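Local coordinates for uncharacterized protein (Bacteroides vulgatus, PDB 4FMR) that is of uncharacterised function but probably binds DNA, as it joins a domain related to the HU/IHF family of DNA-binding proteins to an Ig-like domain, at residues F146-G151 with I200-S205; L161-T166 with D188-N193; G209-T214 with I237-A242. All coordinates share one frame; numbering follows the deposited sequence.

Contact 1. Residues F146-G151 with I200-S205; sequences FSATAG and ILLPAS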
loop_
_atom_site.group_PDB
_atom_site.type_symbol
_atom_site.label_atom_id
_atom_site.label_comp_id
_atom_site.label_asym_id
_atom_site.label_seq_id
_atom_site.Cartn_x
_atom_site.Cartn_y
_atom_site.Cartn_z
ATOM N N PHE B 146 0.512 -6.883 -8.608
ATOM C CA PHE B 146 1.593 -7.744 -9.085
ATOM C C PHE B 146 2.780 -7.770 -8.127
ATOM O O PHE B 146 3.888 -8.097 -8.543
ATOM C CB PHE B 146 2.060 -7.423 -10.509
ATOM C CG PHE B 146 1.387 -8.373 -11.470
ATOM C CD1 PHE B 146 0.132 -8.087 -11.987
ATOM C CD2 PHE B 146 1.956 -9.606 -11.765
ATOM C CE1 PHE B 146 -0.489 -8.967 -12.860
ATOM C CE2 PHE B 146 1.316 -10.501 -12.619
ATOM C CZ PHE B 146 0.088 -10.186 -13.141
ATOM N N SER B 147 2.528 -7.492 -6.833
ATOM C CA SER B 147 3.474 -7.714 -5.755
ATOM C C SER B 147 3.165 -9.127 -5.244
ATOM O O SER B 147 2.004 -9.541 -5.274
ATOM C CB SER B 147 3.374 -6.644 -4.671
ATOM O OG SER B 147 2.120 -6.733 -4.019
ATOM N N ALA B 148 4.190 -9.890 -4.863
ATOM C CA ALA B 148 4.016 -11.285 -4.488
ATOM C C ALA B 148 4.941 -11.691 -3.340
ATOM O O ALA B 148 5.905 -10.993 -3.041
ATOM C CB ALA B 148 4.280 -12.168 -5.704
ATOM N N THR B 149 4.630 -12.813 -2.708
ATOM C CA THR B 149 5.388 -13.358 -1.576
ATOM C C THR B 149 6.124 -14.655 -1.994
ATOM O O THR B 149 5.479 -15.605 -2.429
ATOM C CB THR B 149 4.432 -13.619 -0.382
ATOM O OG1 THR B 149 3.627 -12.454 -0.127
ATOM C CG2 THR B 149 5.182 -14.001 0.882
ATOM N N ALA B 150 7.459 -14.683 -1.845
ATOM C CA ALA B 150 8.302 -15.864 -2.111
ATOM C C ALA B 150 7.902 -16.999 -1.184
ATOM O O ALA B 150 7.559 -16.743 -0.043
ATOM C CB ALA B 150 9.780 -15.525 -1.916
ATOM N N GLY B 151 7.891 -18.224 -1.698
ATOM C CA GLY B 151 7.497 -19.407 -0.937
ATOM C C GLY B 151 6.004 -19.536 -0.748
ATOM O O GLY B 151 5.559 -20.402 0.005
ATOM N N ILE B 200 0.221 -20.660 -9.121
ATOM C CA ILE B 200 1.574 -21.188 -8.991
ATOM C C ILE B 200 2.020 -21.068 -7.553
ATOM O O ILE B 200 1.469 -20.274 -6.804
ATOM C CB ILE B 200 2.607 -20.491 -9.976
ATOM C CG1 ILE B 200 2.767 -18.979 -9.681
ATOM C CG2 ILE B 200 2.240 -20.758 -11.448
ATOM C CD1 ILE B 200 3.941 -18.241 -10.342
ATOM N N LEU B 201 3.015 -21.874 -7.171
ATOM C CA LEU B 201 3.721 -21.780 -5.891
ATOM C C LEU B 201 5.060 -21.165 -6.187
ATOM O O LEU B 201 5.785 -21.706 -7.001
ATOM C CB LEU B 201 3.876 -23.139 -5.162
ATOM C CG LEU B 201 4.575 -23.042 -3.762
ATOM C CD1 LEU B 201 3.796 -22.157 -2.799
ATOM C CD2 LEU B 201 4.715 -24.406 -3.122
ATOM N N LEU B 202 5.370 -20.020 -5.609
ATOM C CA LEU B 202 6.655 -19.365 -5.871
ATOM C C LEU B 202 7.776 -19.984 -5.037
ATOM O O LEU B 202 7.554 -20.207 -3.857
ATOM C CB LEU B 202 6.568 -17.847 -5.570
ATOM C CG LEU B 202 5.702 -16.993 -6.497
ATOM C CD1 LEU B 202 5.442 -15.626 -5.889
ATOM C CD2 LEU B 202 6.333 -16.862 -7.875
ATOM N N PRO B 203 8.989 -20.246 -5.583
ATOM C CA PRO B 203 10.091 -20.748 -4.713
ATOM C C PRO B 203 10.416 -19.767 -3.567
ATOM O O PRO B 203 10.277 -18.545 -3.719
ATOM C CB PRO B 203 11.293 -20.885 -5.670
ATOM C CG PRO B 203 10.719 -20.788 -7.048
ATOM C CD PRO B 203 9.447 -20.014 -6.970
ATOM N N ALA B 204 10.843 -20.320 -2.423
ATOM C CA ALA B 204 11.142 -19.593 -1.191
ATOM C C ALA B 204 12.470 -18.841 -1.237
ATOM O O ALA B 204 12.609 -17.822 -0.563
ATOM C CB ALA B 204 11.156 -20.568 -0.018
ATOM N N SER B 205 13.414 -19.318 -2.039
ATOM C CA SER B 205 14.782 -18.802 -2.163
ATOM C C SER B 205 14.914 -17.507 -3.012
ATOM O O SER B 205 16.024 -16.977 -3.102
ATOM C CB SER B 205 15.686 -19.880 -2.772
ATOM O OG SER B 205 15.132 -20.346 -3.992
#
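Gly151 and Ala204 bring the two backbones together just beyond the strands that carry them, CA of Gly151 lying 3.7 Å from CA of Ala204, with the touching stretches running 73° apart. At this crossing Gly151 N faces two carbonyls at once: Pro203 O at 3.1 Å and Leu202 O at 3.0 Å. Both hydrogen bonds are weak and bent, so a single N-H divides itself between successive carbonyl groups instead of settling on one. Leu202 carries the apolar part. Its CG stands anti to the carbonyl carbon (chi1 -69°), and CD1 reaches Ala148 CB at 3.7 Å while also lying 3.5 Å from Thr149 O. This is packing between the two sheets of the Ig-like sandwich: strand 147-149 is an outer strand of the mixed sheet, strand 197-201 belongs to the antiparallel one, and Phe154 of the latter sheet touches both Ala148 and Leu202. Further along, Ala150 CB sits 3.6 Å from Pro203 O, and it also rests on Ile239. The end of Leu201 comes round to Gly151, CD1 lying 3.7 Å from Gly151 O. Thr149 points away from 200-205 and gives its hydroxyl to a hydrogen bond with Asp138.

Contact 2. Residues L161-T166 with D188-N193; sequences LTVAGT and DMIVLN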
loop_
_atom_site.group_PDB
_atom_site.type_symbol
_atom_site.label_atom_id
_atom_site.label_comp_id
_atom_site.label_asym_id
_atom_site.label_seq_id
_atom_site.Cartn_x
_atom_site.Cartn_y
_atom_site.Cartn_z
ATOM N N LEU B 161 -3.543 -19.126 -21.048
ATOM C CA LEU B 161 -2.330 -19.214 -20.234
ATOM C C LEU B 161 -1.928 -20.668 -19.901
ATOM O O LEU B 161 -0.834 -20.848 -19.364
ATOM C CB LEU B 161 -2.519 -18.420 -18.916
ATOM C CG LEU B 161 -2.615 -16.890 -19.022
ATOM C CD1 LEU B 161 -2.688 -16.247 -17.630
ATOM C CD2 LEU B 161 -1.416 -16.303 -19.757
ATOM N N THR B 162 -2.779 -21.689 -20.235
ATOM C CA THR B 162 -2.527 -23.116 -19.948
ATOM C C THR B 162 -1.116 -23.513 -20.370
ATOM O O THR B 162 -0.741 -23.295 -21.520
ATOM C CB THR B 162 -3.569 -24.036 -20.633
ATOM O OG1 THR B 162 -4.880 -23.629 -20.269
ATOM C CG2 THR B 162 -3.405 -25.509 -20.262
ATOM N N VAL B 163 -0.341 -24.074 -19.436
ATOM C CA VAL B 163 1.024 -24.536 -19.718
ATOM C C VAL B 163 0.906 -25.968 -20.314
ATOM O O VAL B 163 0.436 -26.882 -19.641
ATOM C CB VAL B 163 1.940 -24.449 -18.463
ATOM C CG1 VAL B 163 3.296 -25.094 -18.725
ATOM C CG2 VAL B 163 2.126 -22.995 -18.016
ATOM N N ALA B 164 1.236 -26.126 -21.593
ATOM C CA ALA B 164 1.121 -27.420 -22.293
ATOM C C ALA B 164 2.182 -27.549 -23.376
ATOM O O ALA B 164 2.707 -26.533 -23.844
ATOM C CB ALA B 164 -0.271 -27.579 -22.906
ATOM N N GLY B 165 2.493 -28.793 -23.754
ATOM C CA GLY B 165 3.496 -29.070 -24.770
ATOM C C GLY B 165 4.695 -29.869 -24.299
ATOM O O GLY B 165 5.080 -29.822 -23.129
ATOM N N THR B 166 5.310 -30.575 -25.250
ATOM C CA THR B 166 6.481 -31.447 -25.083
ATOM C C THR B 166 7.805 -30.673 -24.944
ATOM O O THR B 166 8.727 -31.158 -24.282
ATOM C CB THR B 166 6.589 -32.384 -26.296
ATOM O OG1 THR B 166 6.624 -31.600 -27.497
ATOM C CG2 THR B 166 5.446 -33.394 -26.356
ATOM N N ASP B 188 5.418 -29.020 -11.488
ATOM C CA ASP B 188 4.516 -29.552 -10.456
ATOM C C ASP B 188 4.064 -28.415 -9.497
ATOM O O ASP B 188 3.063 -28.597 -8.793
ATOM C CB ASP B 188 5.127 -30.751 -9.685
ATOM C CG ASP B 188 6.354 -30.537 -8.799
ATOM O OD1 ASP B 188 6.874 -29.396 -8.751
ATOM O OD2 ASP B 188 6.788 -31.513 -8.146
HETATM N N MSE B 189 4.781 -27.238 -9.515
HETATM C CA MSE B 189 4.433 -26.087 -8.687
HETATM C C MSE B 189 3.387 -25.221 -9.409
HETATM O O MSE B 189 3.017 -24.149 -8.932
HETATM C CB MSE B 189 5.679 -25.301 -8.290
HETATM C CG MSE B 189 6.673 -26.159 -7.518
HETATM SE SE MSE B 189 6.003 -26.761 -5.776
HETATM C CE MSE B 189 4.961 -28.445 -6.132
ATOM N N ILE B 190 2.882 -25.720 -10.557
ATOM C CA ILE B 190 1.763 -25.135 -11.285
ATOM C C ILE B 190 0.587 -25.926 -10.701
ATOM O O ILE B 190 0.487 -27.118 -10.969
ATOM C CB ILE B 190 1.872 -25.157 -12.837
ATOM C CG1 ILE B 190 3.132 -24.381 -13.339
ATOM C CG2 ILE B 190 0.560 -24.606 -13.463
ATOM C CD1 ILE B 190 3.542 -24.690 -14.811
ATOM N N VAL B 191 -0.174 -25.322 -9.773
ATOM C CA VAL B 191 -1.242 -25.989 -9.017
ATOM C C VAL B 191 -2.580 -25.996 -9.795
ATOM O O VAL B 191 -3.326 -26.967 -9.710
ATOM C CB VAL B 191 -1.382 -25.283 -7.648
ATOM C CG1 VAL B 191 -2.435 -25.957 -6.776
ATOM C CG2 VAL B 191 -0.042 -25.264 -6.946
ATOM N N LEU B 192 -2.896 -24.892 -10.482
ATOM C CA LEU B 192 -4.092 -24.740 -11.307
ATOM C C LEU B 192 -3.617 -24.276 -12.661
ATOM O O LEU B 192 -2.891 -23.281 -12.746
ATOM C CB LEU B 192 -5.148 -23.784 -10.670
ATOM C CG LEU B 192 -6.514 -23.687 -11.418
ATOM C CD1 LEU B 192 -7.195 -25.051 -11.541
ATOM C CD2 LEU B 192 -7.442 -22.704 -10.758
ATOM N N ASN B 193 -3.934 -25.058 -13.701
ATOM C CA ASN B 193 -3.464 -24.828 -15.068
ATOM C C ASN B 193 -4.636 -24.610 -16.062
ATOM O O ASN B 193 -4.827 -25.391 -16.992
ATOM C CB ASN B 193 -2.598 -26.030 -15.509
ATOM C CG ASN B 193 -1.698 -25.736 -16.687
ATOM O OD1 ASN B 193 -1.451 -24.584 -17.012
ATOM N ND2 ASN B 193 -1.179 -26.773 -17.353
#
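Asn193 uses its side-chain amide to do what a neighbouring strand's backbone would do, pairing with both the N-H and the C=O of one residue, Val163. Val163 N donates to Asn193 OD1 at 2.7 Å, almost straight (171° at the hydrogen), and Asn193 ND2 donates back to Val163 O at 2.8 Å (162°). Each acceptor is used in its carbonyl plane, on a lone pair, and Val163 O lies practically in the amide plane of Asn193. Two bonds from one flat group fix its rotation and settle which end is oxygen and which nitrogen. With CG anti to the backbone N (chi1 -161°), the amide extends from the strand to the loop, where Asn193 OD1 also comes within 3.5 Å of Thr162 CA. The side chain of Thr162 crosses that of Asn193 at about a right angle, its methyl CG2 3.6 Å from Asn193 O.

Beside this polar pairing lies a small apolar one. Ile190 directs its CD1 between the two methyls of Val163, 3.9 Å from CG1 and 3.9 Å from CG2 of that residue, while Val170 packs on Val163 too.

Thr217, at the end of strand 209-217, holds the loop from another direction, its OG1 hydrogen-bonded to Thr162 O and Ala164 N. Residues 190-193 form an outermost strand of the antiparallel sheet of the Ig-like domain, with a classic beta bulge where Val191 and Leu192 both face Ile199 of strand 197-201. Against this edge lies the loop 161-166, on its way from strand 153-159 of that sheet to strand 171-176 of the mixed one.

Contact 3. Residues G209-T214 with I237-A242; sequences GEYMLT and IYIGGA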
loop_
_atom_site.group_PDB
_atom_site.type_symbol
_atom_site.label_atom_id
_atom_site.label_comp_id
_atom_site.label_asym_id
_atom_site.label_seq_id
_atom_site.Cartn_x
_atom_site.Cartn_y
_atom_site.Cartn_z
ATOM N N GLY B 209 12.796 -8.138 -4.873
ATOM C CA GLY B 209 12.994 -7.310 -6.045
ATOM C C GLY B 209 12.048 -7.602 -7.170
ATOM O O GLY B 209 11.211 -8.512 -7.094
ATOM N N GLU B 210 12.177 -6.791 -8.206
ATOM C CA GLU B 210 11.413 -6.905 -9.418
ATOM C C GLU B 210 11.973 -8.056 -10.288
ATOM O O GLU B 210 13.181 -8.334 -10.300
ATOM C CB GLU B 210 11.417 -5.571 -10.174
ATOM C CG GLU B 210 10.154 -5.386 -11.022
ATOM C CD GLU B 210 8.874 -4.943 -10.335
ATOM O OE1 GLU B 210 8.935 -4.484 -9.171
ATOM O OE2 GLU B 210 7.805 -5.012 -10.986
ATOM N N TYR B 211 11.054 -8.767 -10.946
ATOM C CA TYR B 211 11.302 -9.863 -11.876
ATOM C C TYR B 211 10.388 -9.735 -13.068
ATOM O O TYR B 211 9.298 -9.161 -12.949
ATOM C CB TYR B 211 11.075 -11.256 -11.225
ATOM C CG TYR B 211 12.054 -11.656 -10.143
ATOM C CD1 TYR B 211 11.990 -11.087 -8.868
ATOM C CD2 TYR B 211 12.992 -12.658 -10.361
ATOM C CE1 TYR B 211 12.902 -11.433 -7.874
ATOM C CE2 TYR B 211 13.892 -13.035 -9.362
ATOM C CZ TYR B 211 13.839 -12.418 -8.122
ATOM O OH TYR B 211 14.710 -12.785 -7.140
HETATM N N MSE B 212 10.810 -10.297 -14.207
HETATM C CA MSE B 212 9.961 -10.435 -15.370
HETATM C C MSE B 212 9.428 -11.867 -15.325
HETATM O O MSE B 212 10.224 -12.810 -15.331
HETATM C CB MSE B 212 10.686 -10.097 -16.685
HETATM C CG MSE B 212 9.746 -10.108 -17.914
HETATM SE SE MSE B 212 8.275 -8.799 -17.753
HETATM C CE MSE B 212 9.244 -7.142 -17.478
ATOM N N LEU B 213 8.105 -12.019 -15.127
ATOM C CA LEU B 213 7.436 -13.309 -15.102
ATOM C C LEU B 213 7.000 -13.655 -16.543
ATOM O O LEU B 213 6.338 -12.855 -17.201
ATOM C CB LEU B 213 6.237 -13.336 -14.115
ATOM C CG LEU B 213 5.559 -14.718 -13.919
ATOM C CD1 LEU B 213 5.001 -14.874 -12.507
ATOM C CD2 LEU B 213 4.437 -14.953 -14.934
ATOM N N THR B 214 7.354 -14.854 -17.010
ATOM C CA THR B 214 7.013 -15.292 -18.362
ATOM C C THR B 214 6.338 -16.654 -18.325
ATOM O O THR B 214 6.757 -17.540 -17.587
ATOM C CB THR B 214 8.286 -15.304 -19.235
ATOM O OG1 THR B 214 8.834 -13.977 -19.226
ATOM C CG2 THR B 214 8.030 -15.762 -20.690
ATOM N N ILE B 237 6.765 -8.350 -12.056
ATOM C CA ILE B 237 6.294 -8.807 -10.746
ATOM C C ILE B 237 7.297 -8.380 -9.681
ATOM O O ILE B 237 8.507 -8.517 -9.866
ATOM C CB ILE B 237 6.048 -10.381 -10.718
ATOM C CG1 ILE B 237 5.373 -10.871 -9.398
ATOM C CG2 ILE B 237 7.334 -11.171 -10.989
ATOM C CD1 ILE B 237 4.789 -12.379 -9.422
ATOM N N TYR B 238 6.785 -7.916 -8.553
ATOM C CA TYR B 238 7.668 -7.631 -7.439
ATOM C C TYR B 238 7.585 -8.794 -6.463
ATOM O O TYR B 238 6.495 -9.167 -6.019
ATOM C CB TYR B 238 7.354 -6.300 -6.754
ATOM C CG TYR B 238 8.216 -6.087 -5.525
ATOM C CD1 TYR B 238 9.532 -5.637 -5.638
ATOM C CD2 TYR B 238 7.724 -6.356 -4.246
ATOM C CE1 TYR B 238 10.350 -5.507 -4.516
ATOM C CE2 TYR B 238 8.535 -6.240 -3.118
ATOM C CZ TYR B 238 9.843 -5.800 -3.255
ATOM O OH TYR B 238 10.630 -5.629 -2.139
ATOM N N ILE B 239 8.722 -9.357 -6.112
ATOM C CA ILE B 239 8.708 -10.464 -5.159
ATOM C C ILE B 239 9.308 -9.988 -3.841
ATOM O O ILE B 239 10.395 -9.412 -3.816
ATOM C CB ILE B 239 9.435 -11.713 -5.739
ATOM C CG1 ILE B 239 8.621 -12.252 -6.969
ATOM C CG2 ILE B 239 9.611 -12.803 -4.635
ATOM C CD1 ILE B 239 9.242 -13.248 -7.814
ATOM N N GLY B 240 8.560 -10.203 -2.765
ATOM C CA GLY B 240 9.002 -9.886 -1.418
ATOM C C GLY B 240 9.466 -11.181 -0.793
ATOM O O GLY B 240 8.842 -12.229 -1.023
ATOM N N GLY B 241 10.567 -11.110 -0.038
ATOM C CA GLY B 241 11.178 -12.254 0.626
ATOM C C GLY B 241 10.203 -13.117 1.406
ATOM O O GLY B 241 9.179 -12.631 1.896
ATOM N N ALA B 242 10.516 -14.417 1.482
ATOM C CA ALA B 242 9.742 -15.464 2.147
ATOM C C ALA B 242 9.340 -15.067 3.582
ATOM O O ALA B 242 10.144 -14.442 4.281
ATOM C CB ALA B 242 10.553 -16.753 2.173
#
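Gly209 opens the antiparallel ladder by pairing with Ile239 through two hydrogen bonds: Gly209 N to Ile239 O at 2.9 Å, and Ile239 N to Gly209 O at 2.8 Å. The ring of Tyr238 leans against the Gly209 backbone, its CE1 3.5 Å from Gly209 CA.

Glu210 faces Tyr238 in the non-hydrogen-bonded pair that follows. Extended at chi1 but bent at chi2 (79°), its chain folds back over the partner strand, bringing OE1 to 3.4 Å from Tyr238 CB, at the edge of the ring and near its plane. The polar partners of OE2 lie outside the two segments: it is hydrogen-bonded to Thr236 OG1 and forms a salt bridge with Arg81 of the second subunit, which also packs on Tyr238.

Tyr211 returns to hydrogen-bonded pairing, with Tyr211 N to Ile237 O and Ile237 N to Tyr211 O both at 2.8 Å. On the face opposite Glu210, Ile239 sets CD1 over the tyrosine ring, 4.1 Å from its centroid, a CH-pi contact; the phenolic OH is bonded to Glu207 O. Leu213 extends the same apolar face, its CB 4.0 Å from Ile237 CG2.

Over the short segments 209-214 and 237-240 the strand directions are 134° apart, well short of exactly antiparallel, which shows a strong twist. Strand 209-217 lies between 171-176 and 231-240 in the mixed sheet. Leu213 and Ile237 look into the sandwich, onto Leu156 and Phe154 of strand 153-159, whereas Glu210 and Tyr238 meet the other subunit.

Along the chain, 146-151 comes first and meets 200-205 after about fifty residues, so contact 1 closes a long loop over much of the Ig-like domain. Nested inside it, contact 2 closes the shorter span from 161-166 to 188-193, about 16 Å away between centres. Contact 3 follows in series once contact 1 is complete, closing the loop between strands 209-217 and 231-240. Strands 190-193 and 197-201 are neighbours in the antiparallel sheet and connect contacts 1 and 2, through a probable hydrogen bond from Leu201 N to Met189 O. Strand 147-149 lies parallel to 231-240 in the mixed sheet, joining contacts 1 and 3; contacts 2 and 3 do not touch.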